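Local coordinates for ribonuclease P protein component 3 (Thermococcus kodakarensis KOD1, PDB 3WYZ) that probably takes part, as a protein subunit of ribonuclease P, in generating mature tRNA by cleavage of the 5' ends of precursor tRNAs, at residues 139-144 with 192-197; 161-166 with 198-203. One frame throughout, in Å; residues are numbered along the deposited sequence.

Contact 1 of 2, residues 139-144 with 192-197; sequences FSLSPL and MSLGIN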
loop_
_atom_site.group_PDB
_atom_site.type_symbol
_atom_site.label_atom_id
_atom_site.label_comp_id
_atom_site.label_asym_id
_atom_site.label_seq_id
_atom_site.Cartn_x
_atom_site.Cartn_y
_atom_site.Cartn_z
ATOM N N PHE A 139 5.000 -0.556 -1.312
ATOM C CA PHE A 139 6.269 -0.526 -0.598
ATOM C C PHE A 139 6.217 0.519 0.504
ATOM O O PHE A 139 6.468 1.703 0.256
ATOM C CB PHE A 139 7.423 -0.208 -1.558
ATOM C CG PHE A 139 7.725 -1.314 -2.519
ATOM C CD1 PHE A 139 7.071 -1.388 -3.726
ATOM C CD2 PHE A 139 8.667 -2.276 -2.209
ATOM C CE1 PHE A 139 7.346 -2.408 -4.616
ATOM C CE2 PHE A 139 8.949 -3.302 -3.089
ATOM C CZ PHE A 139 8.288 -3.368 -4.295
ATOM N N SER A 140 5.887 0.075 1.720
ATOM C CA SER A 140 5.731 0.973 2.862
ATOM C C SER A 140 7.088 1.316 3.460
ATOM O O SER A 140 7.926 0.447 3.641
ATOM C CB SER A 140 4.833 0.341 3.932
ATOM O OG SER A 140 5.488 -0.747 4.573
ATOM N N LEU A 141 7.289 2.591 3.771
ATOM C CA LEU A 141 8.486 3.044 4.471
ATOM C C LEU A 141 8.380 2.838 5.992
ATOM O O LEU A 141 9.396 2.816 6.682
ATOM C CB LEU A 141 8.735 4.518 4.146
ATOM C CG LEU A 141 9.875 5.262 4.841
ATOM C CD1 LEU A 141 11.230 4.586 4.662
ATOM C CD2 LEU A 141 9.927 6.691 4.330
ATOM N N SER A 142 7.155 2.669 6.499
ATOM C CA SER A 142 6.880 2.625 7.943
ATOM C C SER A 142 7.754 1.654 8.754
ATOM O O SER A 142 8.289 2.044 9.788
ATOM C CB SER A 142 5.399 2.303 8.200
ATOM O OG SER A 142 5.031 2.695 9.503
ATOM N N PRO A 143 7.894 0.390 8.302
ATOM C CA PRO A 143 8.699 -0.573 9.069
ATOM C C PRO A 143 10.169 -0.168 9.261
ATOM O O PRO A 143 10.764 -0.507 10.276
ATOM C CB PRO A 143 8.608 -1.858 8.230
ATOM C CG PRO A 143 7.403 -1.685 7.371
ATOM C CD PRO A 143 7.332 -0.220 7.082
ATOM N N LEU A 144 10.735 0.557 8.297
ATOM C CA LEU A 144 12.138 0.965 8.359
ATOM C C LEU A 144 12.432 2.009 9.435
ATOM O O LEU A 144 13.543 2.048 9.960
ATOM C CB LEU A 144 12.609 1.487 7.003
ATOM C CG LEU A 144 12.776 0.443 5.905
ATOM C CD1 LEU A 144 13.018 1.132 4.573
ATOM C CD2 LEU A 144 13.924 -0.503 6.227
ATOM N N MET A 192 11.268 8.532 -2.963
ATOM C CA MET A 192 11.992 8.064 -4.145
ATOM C C MET A 192 13.386 7.540 -3.792
ATOM O O MET A 192 13.910 6.653 -4.471
ATOM C CB MET A 192 12.086 9.179 -5.190
ATOM C CG MET A 192 10.754 9.492 -5.846
ATOM S SD MET A 192 10.847 10.666 -7.212
ATOM C CE MET A 192 11.499 12.124 -6.398
ATOM N N SER A 193 13.985 8.077 -2.728
ATOM C CA SER A 193 15.259 7.562 -2.227
ATOM C C SER A 193 15.128 6.134 -1.706
ATOM O O SER A 193 16.050 5.341 -1.859
ATOM C CB SER A 193 15.816 8.467 -1.128
ATOM O OG SER A 193 16.026 9.775 -1.624
ATOM N N LEU A 194 13.998 5.810 -1.075
ATOM C CA LEU A 194 13.725 4.427 -0.686
ATOM C C LEU A 194 13.719 3.543 -1.927
ATOM O O LEU A 194 14.327 2.475 -1.933
ATOM C CB LEU A 194 12.390 4.303 0.049
ATOM C CG LEU A 194 11.937 2.892 0.452
ATOM C CD1 LEU A 194 12.951 2.215 1.362
ATOM C CD2 LEU A 194 10.576 2.947 1.129
ATOM N N GLY A 195 13.038 3.995 -2.980
ATOM C CA GLY A 195 13.034 3.284 -4.254
ATOM C C GLY A 195 14.443 2.993 -4.748
ATOM O O GLY A 195 14.781 1.850 -5.050
ATOM N N ILE A 196 15.266 4.033 -4.818
ATOM C CA ILE A 196 16.648 3.896 -5.276
ATOM C C ILE A 196 17.438 2.933 -4.379
ATOM O O ILE A 196 18.205 2.116 -4.886
ATOM C CB ILE A 196 17.372 5.262 -5.344
ATOM C CG1 ILE A 196 16.712 6.173 -6.386
ATOM C CG2 ILE A 196 18.850 5.081 -5.683
ATOM C CD1 ILE A 196 16.972 7.647 -6.153
ATOM N N ASN A 197 17.243 3.018 -3.062
ATOM C CA ASN A 197 17.876 2.077 -2.122
ATOM C C ASN A 197 17.516 0.624 -2.405
ATOM O O ASN A 197 18.344 -0.268 -2.253
ATOM C CB ASN A 197 17.480 2.391 -0.678
ATOM C CG ASN A 197 18.166 3.624 -0.131
ATOM O OD1 ASN A 197 18.770 4.401 -0.871
ATOM N ND2 ASN A 197 18.068 3.812 1.180
#
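L194, on helix 188-198, points its side chain into the C-terminal end of strand 136-140 and the turn that follows, and its two methyls serve different partners. The tight side is at CD1, which meets CD1 of L144 at 3.4 Å, closer than two methyl carbons usually come. L144 reaches it from the first turn after the strand, the two branched ends meeting at an angle. The other methyl packs more loosely. CD2 of L194 lies 3.9 Å from CB of L141 and about as far from its CD1. With CG of L194 anti to the backbone N, chi1 177° carries CD2 to L141, just past the strand, and CD1 to L144 in the turn beyond. The side-chain contacts are thus leucine against leucine, with the carbonyl oxygens of F139 and S140 at the margin, each 4.4 Å from CD2 of L194. The looser L141 side is also the partly exposed one, whereas L144 and L194 are buried. F139 starts out toward the helix, but its ring turns away and meets W114. S140, whose CB is directed away from the helix, hydrogen-bonds through OG to S112. Backbone bonds join F139 and L141 to T176, placing this C-terminal strand end of the TIM barrel-like fold beside the outermost strand 173-176 of the parallel sheet. I175 of that strand also touches L194, and helix 149-168 packs on L144 through R152, I155 and L156, so the leucines lie where helices 188-198 and 149-168 meet the sheet's last two strands.

Contact 2 of 2, residues 161-166 with 198-203; sequences KTWQLV and IGMEIP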
loop_
_atom_site.group_PDB
_atom_site.type_symbol
_atom_site.label_atom_id
_atom_site.label_comp_id
_atom_site.label_asym_id
_atom_site.label_seq_id
_atom_site.Cartn_x
_atom_site.Cartn_y
_atom_site.Cartn_z
ATOM N N LYS A 161 14.158 -8.010 -2.997
ATOM C CA LYS A 161 13.677 -9.247 -3.632
ATOM C C LYS A 161 12.304 -9.039 -4.277
ATOM O O LYS A 161 12.061 -9.491 -5.396
ATOM C CB LYS A 161 13.592 -10.408 -2.628
ATOM C CG LYS A 161 14.931 -10.864 -2.052
ATOM C CD LYS A 161 14.952 -12.366 -1.782
ATOM C CE LYS A 161 16.016 -12.759 -0.759
ATOM N NZ LYS A 161 16.389 -14.204 -0.851
ATOM N N THR A 162 11.414 -8.360 -3.560
ATOM C CA THR A 162 10.081 -8.074 -4.059
ATOM C C THR A 162 10.123 -7.125 -5.258
ATOM O O THR A 162 9.383 -7.307 -6.224
ATOM C CB THR A 162 9.194 -7.473 -2.957
ATOM O OG1 THR A 162 9.123 -8.382 -1.848
ATOM C CG2 THR A 162 7.805 -7.212 -3.468
ATOM N N TRP A 163 10.980 -6.112 -5.198
ATOM C CA TRP A 163 11.121 -5.183 -6.320
ATOM C C TRP A 163 11.567 -5.910 -7.591
ATOM O O TRP A 163 11.005 -5.693 -8.653
ATOM C CB TRP A 163 12.099 -4.053 -5.988
ATOM C CG TRP A 163 12.628 -3.348 -7.208
ATOM C CD1 TRP A 163 13.922 -3.270 -7.606
ATOM C CD2 TRP A 163 11.859 -2.653 -8.202
ATOM N NE1 TRP A 163 14.020 -2.558 -8.781
ATOM C CE2 TRP A 163 12.767 -2.174 -9.172
ATOM C CE3 TRP A 163 10.493 -2.401 -8.370
ATOM C CZ2 TRP A 163 12.358 -1.438 -10.290
ATOM C CZ3 TRP A 163 10.082 -1.668 -9.488
ATOM C CH2 TRP A 163 11.020 -1.201 -10.437
ATOM N N GLN A 164 12.570 -6.775 -7.476
ATOM C CA GLN A 164 13.114 -7.499 -8.627
ATOM C C GLN A 164 12.048 -8.361 -9.303
ATOM O O GLN A 164 12.027 -8.497 -10.516
ATOM C CB GLN A 164 14.294 -8.381 -8.198
ATOM C CG GLN A 164 15.545 -7.608 -7.789
ATOM C CD GLN A 164 16.564 -8.473 -7.057
ATOM O OE1 GLN A 164 16.827 -9.605 -7.451
ATOM N NE2 GLN A 164 17.145 -7.937 -5.993
ATOM N N LEU A 165 11.173 -8.954 -8.487
ATOM C CA LEU A 165 10.046 -9.753 -8.976
ATOM C C LEU A 165 8.974 -8.862 -9.600
ATOM O O LEU A 165 8.536 -9.111 -10.715
ATOM C CB LEU A 165 9.428 -10.578 -7.839
ATOM C CG LEU A 165 10.219 -11.820 -7.426
ATOM C CD1 LEU A 165 9.749 -12.349 -6.075
ATOM C CD2 LEU A 165 10.109 -12.895 -8.494
ATOM N N VAL A 166 8.558 -7.836 -8.859
ATOM C CA VAL A 166 7.619 -6.824 -9.343
ATOM C C VAL A 166 8.049 -6.270 -10.703
ATOM O O VAL A 166 7.234 -6.146 -11.622
ATOM C CB VAL A 166 7.494 -5.659 -8.325
ATOM C CG1 VAL A 166 6.941 -4.399 -8.970
ATOM C CG2 VAL A 166 6.631 -6.064 -7.133
ATOM N N ILE A 198 16.264 0.404 -2.790
ATOM C CA ILE A 198 15.739 -0.924 -3.086
ATOM C C ILE A 198 16.177 -1.410 -4.466
ATOM O O ILE A 198 16.036 -2.587 -4.779
ATOM C CB ILE A 198 14.191 -0.920 -2.960
ATOM C CG1 ILE A 198 13.781 -0.594 -1.522
ATOM C CG2 ILE A 198 13.572 -2.244 -3.366
ATOM C CD1 ILE A 198 14.509 -1.391 -0.472
ATOM N N GLY A 199 16.704 -0.511 -5.292
ATOM C CA GLY A 199 17.236 -0.878 -6.604
ATOM C C GLY A 199 16.490 -0.319 -7.799
ATOM O O GLY A 199 16.729 -0.754 -8.927
ATOM N N MET A 200 15.588 0.635 -7.560
ATOM C CA MET A 200 14.850 1.277 -8.637
ATOM C C MET A 200 15.730 2.314 -9.330
ATOM O O MET A 200 16.594 2.923 -8.709
ATOM C CB MET A 200 13.585 1.946 -8.093
ATOM C CG MET A 200 12.662 1.006 -7.334
ATOM S SD MET A 200 11.107 1.784 -6.872
ATOM C CE MET A 200 10.355 1.884 -8.482
ATOM N N GLU A 201 15.509 2.506 -10.621
ATOM C CA GLU A 201 16.158 3.591 -11.341
ATOM C C GLU A 201 15.355 4.853 -11.038
ATOM O O GLU A 201 14.246 4.781 -10.494
ATOM C CB GLU A 201 16.190 3.329 -12.853
ATOM C CG GLU A 201 16.891 2.036 -13.269
ATOM C CD GLU A 201 18.385 2.017 -12.976
ATOM O OE1 GLU A 201 18.969 3.081 -12.677
ATOM O OE2 GLU A 201 18.985 0.920 -13.058
ATOM N N ILE A 202 15.916 6.002 -11.391
ATOM C CA ILE A 202 15.290 7.291 -11.102
ATOM C C ILE A 202 13.869 7.410 -11.690
ATOM O O ILE A 202 12.943 7.786 -10.971
ATOM C CB ILE A 202 16.205 8.470 -11.541
ATOM C CG1 ILE A 202 17.423 8.548 -10.610
ATOM C CG2 ILE A 202 15.438 9.790 -11.538
ATOM C CD1 ILE A 202 18.487 9.546 -11.016
ATOM N N PRO A 203 13.690 7.094 -12.988
ATOM C CA PRO A 203 12.342 7.185 -13.563
ATOM C C PRO A 203 11.360 6.157 -13.006
ATOM O O PRO A 203 10.159 6.425 -12.957
ATOM C CB PRO A 203 12.569 6.945 -15.060
ATOM C CG PRO A 203 13.885 6.255 -15.154
ATOM C CD PRO A 203 14.701 6.783 -14.013
#
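A Met-aromatic contact joins helix 149-168 to the connection between helices 188-198 and 202-209, with M200 lying over one face of the W163 indole. In the conformer of M200 described here, one of two modelled, CG is 3.8 Å from the centroid of the six-membered ring of W163 and only 14° off its normal, a CH-pi contact, while SD lies 4.5 Å from the same centroid, over the same face. The chain then bends at chi3 (71°), which brings CE back down to 3.7 Å from CZ3 and CH2 of W163. The turn that delivers M200 is a Schellman motif ending helix 188-198: G199 has positive phi, which suits glycine, with two bonds back into the last helical turn, and its backbone passes close to the five-membered ring. At the base of the indole, CG2 of I198 packs against CB of W163 at 3.5 Å. Replacing W163 by an alanine would probably leave the CG, SD and CE atoms of M200 without the surface they lie on and open a gap between helix 149-168 and the G199 turn. E204 of helix 202-209 also touches W163, and L156 and M159 of helix 149-168 pack on I198.

Overall arrangement
The two contacts lie about 11 Å apart, centre to centre, on the same side of the chain's centre, and their segments alternate in sequence: 139-144, 161-166, 192-197, 198-203. Helix 188-198 runs from contact 1 straight into contact 2, where G195 O and M200 N make a probable hydrogen bond at 2.9 Å. F139 links the other two segments, its CZ packing 3.9 Å from CA of W163. Together the contacts set a C-terminal part of the TIM barrel-like fold, helix 188-198 and the turn leading to helix 202-209, against the end of strand 136-140, the turn after it and helix 149-168, next to the outermost strand 173-176 of the parallel sheet.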